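Local coordinates for endo-1,4-b-d-mannanase (Trichoderma reesei, PDB 1QNR), which hydrolyses internal beta-1,4-mannosidic linkages in mannan polysaccharides, as a fungal glycoside hydrolase of family 5, at residues A[4-7]-A[12-15]; A[18-23]-A[292-297]; A[71-76]-A[80-85]. All blocks are in the same frame, centred on the assembly; numbering follows the deposited sequence.

In the fold
The chain starts with the hairpin of contact 1. Segment 4-7 folds back on 12-15 and closes a loop of four residues. Contact 2 opens soon after it, at 18-23, and the two touch where F12 meets G19 and F21. Segment 18-23 leads into barrel strand 21-25 but finds its partner, 292-297, only after 268 residues, so contact 2 spans most of the barrel. Contact 3 lies wholly within that span. It closes a small hairpin, 71-76 with 80-85, in the long connection between strand 52-54 and helix 90-102. Its centre is about 38 Å from that of contact 2, across the chain's centre. No contacts cross.

Contact 1. Residues A[4-7]-A[12-15]; sequences FVTI and FNID
The N-terminal beta hairpin, strands 6-8 and 11-14, sets T6 beside N13 and I7 beside F12. T6 and N13 form an antiparallel hydrogen-bonded pair. N13 N donates to T6 O at 2.9 Å and almost straight, 177°. The return bond from T6 N to N13 O is weak, at 3.3 Å. Their side chains run alongside each other, with T6 OG1 3.5 Å from N13 CB. A water lies 2.7 Å from T6 OG1 and accepts a weak bond from N13 ND2. The other face is apolar. There I7 and F12 are an antiparallel non-hydrogen-bonded pair. CG1 of I7 and CG of F12 are both anti to the carbonyl carbon (chi1 -71° and -65°), so the chains lean the same way. I7 CG1 comes obliquely to the F12 ring, 3.7 Å from CD1. V5 CG1 reaches I14 CG1 at 4.4 Å. F12 also meets the rings of F162 and F237. With an alanine here, I7 CG1 is likely to lose the ring it packs against, and a gap would probably open beside F162 and F237. The hairpin thus has a polar face that binds water and an apolar one packed on barrel strands 161-165 and 199-201.

Contact 2. Residues A[18-23]-A[292-297]; sequences VGYFAG and TTSLTT
Y20 stands just before strand 21-25 and meets S294 and L295 at the end of helix 283-295. Its side chain leaves the backbone toward the helix. CG is anti to the backbone N, chi1 -168°, and this carries the ring across to the last helical turn. CB itself stays 4.3 Å from L295 CD1. CG and CD1 of the ring come next, and L295 CD1 lies over them, 3.8 Å from Y20 CD1. This methyl sits over one ring face, 3.9 Å from the centroid and 18° off the normal, a CH-pi contact. The base of L295 does not point at the tyrosine. It is the end of its side chain that bends over the ring. On the far side of the ring from CD1, Y20 CE2 is 3.7 Å from S294 O and 3.8 Å from L295 CA, so the helix backbone passes close by. At the tip, S294 OG lies in the ring plane and donates to Y20 OH at 2.8 Å. The same phenol oxygen is hydrogen-bonded to D303 OD2, its strongest partner, on strand 300-309. The two bonds fix the position of the hydroxyl and tie the tip of Y20 to both helix 283-295 and strand 300-309. The helix ends just beyond. T292 O takes bonds from both T296 N and T296 OG1, from opposite faces of its carbonyl plane, with OG1 at 2.8 Å. I343 of helix 330-343 packs on both Y20 and L295, and M300 touches Y20 and S294. The arrangement belongs to the TIM barrel: the first barrel strand is joined to an outer helix, the one that precedes the neighbouring parallel strand 300-309.

Contact 3. Residues A[71-76]-A[80-85]; sequences WFQKLS and STINTG
N83 lies over one face of the W71 indole at one end of a short antiparallel hairpin, and this end is the tight one. N83 CB makes a CH-pi contact with the six-membered ring of W71, 3.6 Å from its centroid and 6° off the normal. W71 chi1 of 62° puts CG between the backbone N and the carbonyl carbon, and the indole swings under the asparagine. The amide continues over the same ring system, its plane 30° from that of the indole. N83 ND2 then donates to W71 O at 3.0 Å. It also bonds D87 OD1, so two acceptors hold the amide nitrogen. N83 OD1 accepts from G85 N at 3.0 Å, an Asx turn. Every polar atom of this buried amide is thus engaged, and its rotation is probably fixed. N83 N adds a backbone bond to F72 O.

In the middle, K74 and T81 are a hydrogen-bonded pair, with K74 N donating to T81 O at 2.8 Å and T81 N to K74 O. Their side chains share the outer, looser face. Only their CB atoms come near, at 4.4 Å, and the extended lysine leads away from the exposed threonine. T81 CG2 still brushes the indole, 4.1 Å from W71 CH2. Toward the turn, S80 OG accepts from S76 N at 3.1 Å and meets a water at 2.8 Å.

On the opposite face Q73 lies alongside I82, but its amide is held by D60, Q143 and Y123. Strand 60-61 runs parallel to strand 73-74 on its other side and makes it the central strand of three. L75 and S80 rest on helices 119-127 and 138-155.

Contact 1. Residues A[4-7]-A[12-15]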
loop_
_atom_site.group_PDB
_atom_site.type_symbol
_atom_site.label_atom_id
_atom_site.label_comp_id
_atom_site.label_asym_id
_atom_site.label_seq_id
_atom_site.Cartn_x
_atom_site.Cartn_y
_atom_site.Cartn_z
ATOM N N PHE A 4 -7.998 -2.005 17.822
ATOM C CA PHE A 4 -7.139 -1.325 16.830
ATOM C C PHE A 4 -5.907 -2.214 16.577
ATOM O O PHE A 4 -5.382 -2.902 17.514
ATOM C CB PHE A 4 -6.646 0.057 17.349
ATOM C CG PHE A 4 -7.705 1.110 17.475
ATOM C CD1 PHE A 4 -8.441 1.544 16.379
ATOM C CD2 PHE A 4 -8.090 1.580 18.753
ATOM C CE1 PHE A 4 -9.456 2.478 16.530
ATOM C CE2 PHE A 4 -9.074 2.570 18.876
ATOM C CZ PHE A 4 -9.748 3.039 17.785
ATOM N N VAL A 5 -5.366 -2.217 15.352
ATOM C CA VAL A 5 -4.154 -2.979 15.023
ATOM C C VAL A 5 -2.928 -2.254 15.623
ATOM O O VAL A 5 -2.712 -1.055 15.499
ATOM C CB VAL A 5 -3.947 -3.132 13.484
ATOM C CG1 VAL A 5 -2.592 -3.836 13.203
ATOM C CG2 VAL A 5 -5.089 -3.886 12.819
ATOM N N THR A 6 -2.142 -3.054 16.407
ATOM C CA THR A 6 -0.944 -2.552 17.111
ATOM C C THR A 6 0.234 -3.463 16.817
ATOM O O THR A 6 0.127 -4.495 16.139
ATOM C CB THR A 6 -1.187 -2.474 18.658
ATOM O OG1 THR A 6 -1.430 -3.836 19.112
ATOM C CG2 THR A 6 -2.308 -1.494 18.979
ATOM N N ILE A 7 1.423 -3.058 17.319
ATOM C CA ILE A 7 2.637 -3.885 17.266
ATOM C C ILE A 7 2.970 -4.447 18.674
ATOM O O ILE A 7 3.044 -3.634 19.591
ATOM C CB ILE A 7 3.778 -3.048 16.625
ATOM C CG1 ILE A 7 3.463 -2.879 15.098
ATOM C CG2 ILE A 7 5.140 -3.752 16.734
ATOM C CD1 ILE A 7 4.329 -1.841 14.406
ATOM N N PHE A 12 2.811 -8.124 14.402
ATOM C CA PHE A 12 1.548 -7.411 14.514
ATOM C C PHE A 12 0.515 -8.126 15.404
ATOM O O PHE A 12 0.492 -9.370 15.431
ATOM C CB PHE A 12 0.914 -7.157 13.112
ATOM C CG PHE A 12 1.767 -6.223 12.259
ATOM C CD1 PHE A 12 1.713 -4.843 12.444
ATOM C CD2 PHE A 12 2.622 -6.741 11.317
ATOM C CE1 PHE A 12 2.496 -3.992 11.654
ATOM C CE2 PHE A 12 3.413 -5.893 10.543
ATOM C CZ PHE A 12 3.401 -4.511 10.709
ATOM N N ASN A 13 -0.289 -7.329 16.107
ATOM C CA ASN A 13 -1.414 -7.850 16.899
ATOM C C ASN A 13 -2.712 -7.418 16.202
ATOM O O ASN A 13 -3.035 -6.233 16.152
ATOM C CB ASN A 13 -1.322 -7.221 18.326
ATOM C CG ASN A 13 -2.401 -7.701 19.252
ATOM O OD1 ASN A 13 -3.474 -8.108 18.829
ATOM N ND2 ASN A 13 -2.184 -7.639 20.607
ATOM N N ILE A 14 -3.399 -8.426 15.586
ATOM C CA ILE A 14 -4.610 -8.140 14.814
ATOM C C ILE A 14 -5.776 -8.828 15.547
ATOM O O ILE A 14 -5.724 -10.081 15.707
ATOM C CB ILE A 14 -4.477 -8.731 13.377
ATOM C CG1 ILE A 14 -3.206 -8.164 12.655
ATOM C CG2 ILE A 14 -5.756 -8.536 12.550
ATOM C CD1 ILE A 14 -2.951 -8.890 11.323
ATOM N N ASP A 15 -6.723 -8.030 16.038
ATOM C CA ASP A 15 -7.877 -8.559 16.795
ATOM C C ASP A 15 -7.438 -9.524 17.895
ATOM O O ASP A 15 -8.096 -10.549 18.170
ATOM C CB ASP A 15 -8.855 -9.223 15.824
ATOM C CG ASP A 15 -9.525 -8.193 14.896
ATOM O OD1 ASP A 15 -9.550 -7.004 15.254
ATOM O OD2 ASP A 15 -10.016 -8.610 13.842
HETATM O O HOH W 1 -5.478 -5.957 18.276
HETATM O O HOH W 2 -0.296 -4.899 21.283
#

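Contact 2. Residues A[18-23]-A[292-297]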
loop_
_atom_site.group_PDB
_atom_site.type_symbol
_atom_site.label_atom_id
_atom_site.label_comp_id
_atom_site.label_asym_id
_atom_site.label_seq_id
_atom_site.Cartn_x
_atom_site.Cartn_y
_atom_site.Cartn_z
ATOM N N VAL A 18 -1.443 -12.295 17.983
ATOM C CA VAL A 18 -0.100 -11.874 17.637
ATOM C C VAL A 18 0.535 -12.955 16.788
ATOM O O VAL A 18 0.632 -14.159 17.071
ATOM C CB VAL A 18 0.759 -11.640 18.912
ATOM C CG1 VAL A 18 2.173 -11.259 18.533
ATOM C CG2 VAL A 18 0.077 -10.536 19.738
ATOM N N GLY A 19 1.005 -12.544 15.586
ATOM C CA GLY A 19 1.662 -13.500 14.693
ATOM C C GLY A 19 1.674 -13.035 13.197
ATOM O O GLY A 19 1.056 -12.024 12.877
ATOM N N TYR A 20 2.429 -13.747 12.399
ATOM C CA TYR A 20 2.564 -13.447 10.951
ATOM C C TYR A 20 1.212 -13.457 10.234
ATOM O O TYR A 20 0.345 -14.280 10.546
ATOM C CB TYR A 20 3.447 -14.563 10.359
ATOM C CG TYR A 20 3.933 -14.224 8.925
ATOM C CD1 TYR A 20 3.207 -14.563 7.794
ATOM C CD2 TYR A 20 5.180 -13.597 8.774
ATOM C CE1 TYR A 20 3.676 -14.276 6.491
ATOM C CE2 TYR A 20 5.678 -13.275 7.489
ATOM C CZ TYR A 20 4.927 -13.610 6.377
ATOM O OH TYR A 20 5.384 -13.344 5.084
ATOM N N PHE A 21 1.035 -12.524 9.244
ATOM C CA PHE A 21 -0.216 -12.487 8.482
ATOM C C PHE A 21 0.068 -12.570 6.987
ATOM O O PHE A 21 1.120 -12.124 6.485
ATOM C CB PHE A 21 -1.022 -11.193 8.768
ATOM C CG PHE A 21 -0.489 -9.926 8.114
ATOM C CD1 PHE A 21 -0.817 -9.555 6.817
ATOM C CD2 PHE A 21 0.370 -9.092 8.843
ATOM C CE1 PHE A 21 -0.258 -8.404 6.225
ATOM C CE2 PHE A 21 0.910 -7.924 8.265
ATOM C CZ PHE A 21 0.562 -7.551 6.976
ATOM N N ALA A 22 -0.918 -13.115 6.259
ATOM C CA ALA A 22 -0.944 -12.970 4.782
ATOM C C ALA A 22 -2.067 -12.023 4.403
ATOM O O ALA A 22 -3.174 -12.057 4.961
ATOM C CB ALA A 22 -1.131 -14.313 4.052
ATOM N N GLY A 23 -1.780 -11.184 3.376
ATOM C CA GLY A 23 -2.812 -10.272 2.828
ATOM C C GLY A 23 -2.688 -10.164 1.285
ATOM O O GLY A 23 -1.964 -10.959 0.675
ATOM N N THR A 292 8.013 -18.455 1.216
ATOM C CA THR A 292 8.670 -19.207 2.298
ATOM C C THR A 292 9.800 -18.422 2.940
ATOM O O THR A 292 9.950 -18.443 4.199
ATOM C CB THR A 292 9.237 -20.522 1.690
ATOM O OG1 THR A 292 8.108 -21.326 1.299
ATOM C CG2 THR A 292 10.092 -21.287 2.712
ATOM N N THR A 293 10.611 -17.702 2.174
ATOM C CA THR A 293 11.648 -16.857 2.770
ATOM C C THR A 293 11.046 -15.844 3.734
ATOM O O THR A 293 11.532 -15.651 4.870
ATOM C CB THR A 293 12.493 -16.225 1.654
ATOM O OG1 THR A 293 13.133 -17.241 0.841
ATOM C CG2 THR A 293 13.552 -15.256 2.173
ATOM N N SER A 294 9.984 -15.136 3.298
ATOM C CA SER A 294 9.381 -14.096 4.169
ATOM C C SER A 294 8.832 -14.698 5.440
ATOM O O SER A 294 9.144 -14.209 6.552
ATOM C CB SER A 294 8.273 -13.398 3.316
ATOM O OG SER A 294 7.754 -12.296 4.090
ATOM N N LEU A 295 8.135 -15.871 5.380
ATOM C CA LEU A 295 7.559 -16.474 6.572
ATOM C C LEU A 295 8.659 -16.926 7.540
ATOM O O LEU A 295 8.377 -16.956 8.764
ATOM C CB LEU A 295 6.715 -17.707 6.088
ATOM C CG LEU A 295 6.087 -18.561 7.201
ATOM C CD1 LEU A 295 5.213 -17.757 8.145
ATOM C CD2 LEU A 295 5.181 -19.636 6.523
ATOM N N THR A 296 9.808 -17.347 7.063
ATOM C CA THR A 296 10.871 -17.886 7.936
ATOM C C THR A 296 12.053 -16.935 8.184
ATOM O O THR A 296 13.085 -17.383 8.731
ATOM C CB THR A 296 11.451 -19.182 7.292
ATOM O OG1 THR A 296 12.060 -18.938 6.019
ATOM C CG2 THR A 296 10.367 -20.276 7.186
ATOM N N THR A 297 11.931 -15.624 8.031
ATOM C CA THR A 297 12.991 -14.657 8.277
ATOM C C THR A 297 12.617 -13.717 9.395
ATOM O O THR A 297 11.564 -13.008 9.408
ATOM C CB THR A 297 13.353 -13.870 7.015
ATOM O OG1 THR A 297 13.823 -14.726 5.966
ATOM C CG2 THR A 297 14.513 -12.916 7.249
#

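Contact 3. Residues A[71-76]-A[80-85]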
loop_
_atom_site.group_PDB
_atom_site.type_symbol
_atom_site.label_atom_id
_atom_site.label_comp_id
_atom_site.label_asym_id
_atom_site.label_seq_id
_atom_site.Cartn_x
_atom_site.Cartn_y
_atom_site.Cartn_z
ATOM N N TRP A 71 -14.536 10.081 -8.725
ATOM C CA TRP A 71 -13.385 10.955 -8.484
ATOM C C TRP A 71 -13.337 11.362 -7.015
ATOM O O TRP A 71 -14.438 11.605 -6.465
ATOM C CB TRP A 71 -13.394 12.204 -9.433
ATOM C CG TRP A 71 -14.579 13.115 -9.281
ATOM C CD1 TRP A 71 -15.851 12.852 -9.745
ATOM C CD2 TRP A 71 -14.631 14.412 -8.667
ATOM N NE1 TRP A 71 -16.662 13.934 -9.461
ATOM C CE2 TRP A 71 -15.962 14.901 -8.772
ATOM C CE3 TRP A 71 -13.670 15.201 -7.974
ATOM C CZ2 TRP A 71 -16.309 16.143 -8.251
ATOM C CZ3 TRP A 71 -14.022 16.452 -7.446
ATOM C CH2 TRP A 71 -15.346 16.909 -7.601
ATOM N N PHE A 72 -12.125 11.382 -6.373
ATOM C CA PHE A 72 -12.092 11.772 -4.955
ATOM C C PHE A 72 -11.633 13.243 -4.831
ATOM O O PHE A 72 -12.022 13.875 -3.827
ATOM C CB PHE A 72 -11.166 10.860 -4.163
ATOM C CG PHE A 72 -11.600 9.374 -4.051
ATOM C CD1 PHE A 72 -12.892 8.955 -4.382
ATOM C CD2 PHE A 72 -10.696 8.428 -3.581
ATOM C CE1 PHE A 72 -13.234 7.587 -4.259
ATOM C CE2 PHE A 72 -11.022 7.069 -3.451
ATOM C CZ PHE A 72 -12.312 6.679 -3.794
ATOM N N GLN A 73 -10.811 13.779 -5.724
ATOM C CA GLN A 73 -10.320 15.171 -5.572
ATOM C C GLN A 73 -10.030 15.764 -6.958
ATOM O O GLN A 73 -9.407 15.063 -7.799
ATOM C CB GLN A 73 -9.027 15.103 -4.696
ATOM C CG GLN A 73 -8.398 16.508 -4.487
ATOM C CD GLN A 73 -7.236 16.505 -3.543
ATOM O OE1 GLN A 73 -7.071 17.341 -2.624
ATOM N NE2 GLN A 73 -6.232 15.577 -3.701
ATOM N N LYS A 74 -10.438 17.054 -7.139
ATOM C CA LYS A 74 -10.114 17.794 -8.379
ATOM C C LYS A 74 -9.089 18.857 -7.983
ATOM O O LYS A 74 -9.328 19.658 -7.060
ATOM C CB LYS A 74 -11.401 18.444 -8.922
ATOM C CG LYS A 74 -11.005 19.386 -10.102
ATOM C CD LYS A 74 -12.223 20.070 -10.740
ATOM C CE LYS A 74 -11.710 21.187 -11.666
ATOM N NZ LYS A 74 -12.824 22.087 -12.141
ATOM N N LEU A 75 -7.938 18.829 -8.640
ATOM C CA LEU A 75 -6.806 19.711 -8.364
ATOM C C LEU A 75 -6.773 20.843 -9.382
ATOM O O LEU A 75 -6.666 20.555 -10.559
ATOM C CB LEU A 75 -5.488 18.902 -8.364
ATOM C CG LEU A 75 -5.482 17.855 -7.202
ATOM C CD1 LEU A 75 -4.366 16.868 -7.399
ATOM C CD2 LEU A 75 -5.406 18.572 -5.847
ATOM N N SER A 76 -6.859 22.082 -8.896
ATOM C CA SER A 76 -6.876 23.250 -9.819
ATOM C C SER A 76 -6.128 24.402 -9.125
ATOM O O SER A 76 -6.322 24.704 -7.930
ATOM C CB SER A 76 -8.395 23.613 -9.934
ATOM O OG SER A 76 -8.558 24.887 -10.465
ATOM N N SER A 80 -9.309 23.937 -5.355
ATOM C CA SER A 80 -9.457 22.469 -5.524
ATOM C C SER A 80 -10.717 22.034 -4.783
ATOM O O SER A 80 -11.161 22.734 -3.863
ATOM C CB SER A 80 -8.213 21.786 -4.951
ATOM O OG SER A 80 -7.080 22.135 -5.766
ATOM N N THR A 81 -11.261 20.870 -5.173
ATOM C CA THR A 81 -12.469 20.380 -4.542
ATOM C C THR A 81 -12.262 18.890 -4.092
ATOM O O THR A 81 -11.804 18.085 -4.903
ATOM C CB THR A 81 -13.600 20.361 -5.604
ATOM O OG1 THR A 81 -13.835 21.732 -6.073
ATOM C CG2 THR A 81 -14.896 19.945 -4.866
ATOM N N ILE A 82 -12.691 18.571 -2.895
ATOM C CA ILE A 82 -12.638 17.172 -2.372
ATOM C C ILE A 82 -14.057 16.641 -2.477
ATOM O O ILE A 82 -14.997 17.263 -1.934
ATOM C CB ILE A 82 -12.050 17.089 -0.939
ATOM C CG1 ILE A 82 -10.579 17.525 -0.967
ATOM C CG2 ILE A 82 -12.194 15.624 -0.383
ATOM C CD1 ILE A 82 -9.939 17.771 0.372
ATOM N N ASN A 83 -14.297 15.533 -3.202
ATOM C CA ASN A 83 -15.636 14.996 -3.429
ATOM C C ASN A 83 -16.118 14.001 -2.380
ATOM O O ASN A 83 -15.598 12.878 -2.312
ATOM C CB ASN A 83 -15.655 14.314 -4.829
ATOM C CG ASN A 83 -17.049 13.888 -5.275
ATOM O OD1 ASN A 83 -18.066 14.293 -4.649
ATOM N ND2 ASN A 83 -17.095 13.044 -6.299
ATOM N N THR A 84 -17.084 14.453 -1.574
ATOM C CA THR A 84 -17.686 13.596 -0.559
ATOM C C THR A 84 -19.056 13.103 -0.959
ATOM O O THR A 84 -19.772 12.501 -0.142
ATOM C CB THR A 84 -17.777 14.274 0.836
ATOM O OG1 THR A 84 -18.664 15.409 0.704
ATOM C CG2 THR A 84 -16.394 14.738 1.295
ATOM N N GLY A 85 -19.419 13.201 -2.250
ATOM C CA GLY A 85 -20.707 12.717 -2.728
ATOM C C GLY A 85 -20.726 11.227 -3.060
ATOM O O GLY A 85 -19.781 10.457 -2.819
HETATM O O HOH W 3 -6.112 24.467 -4.540
#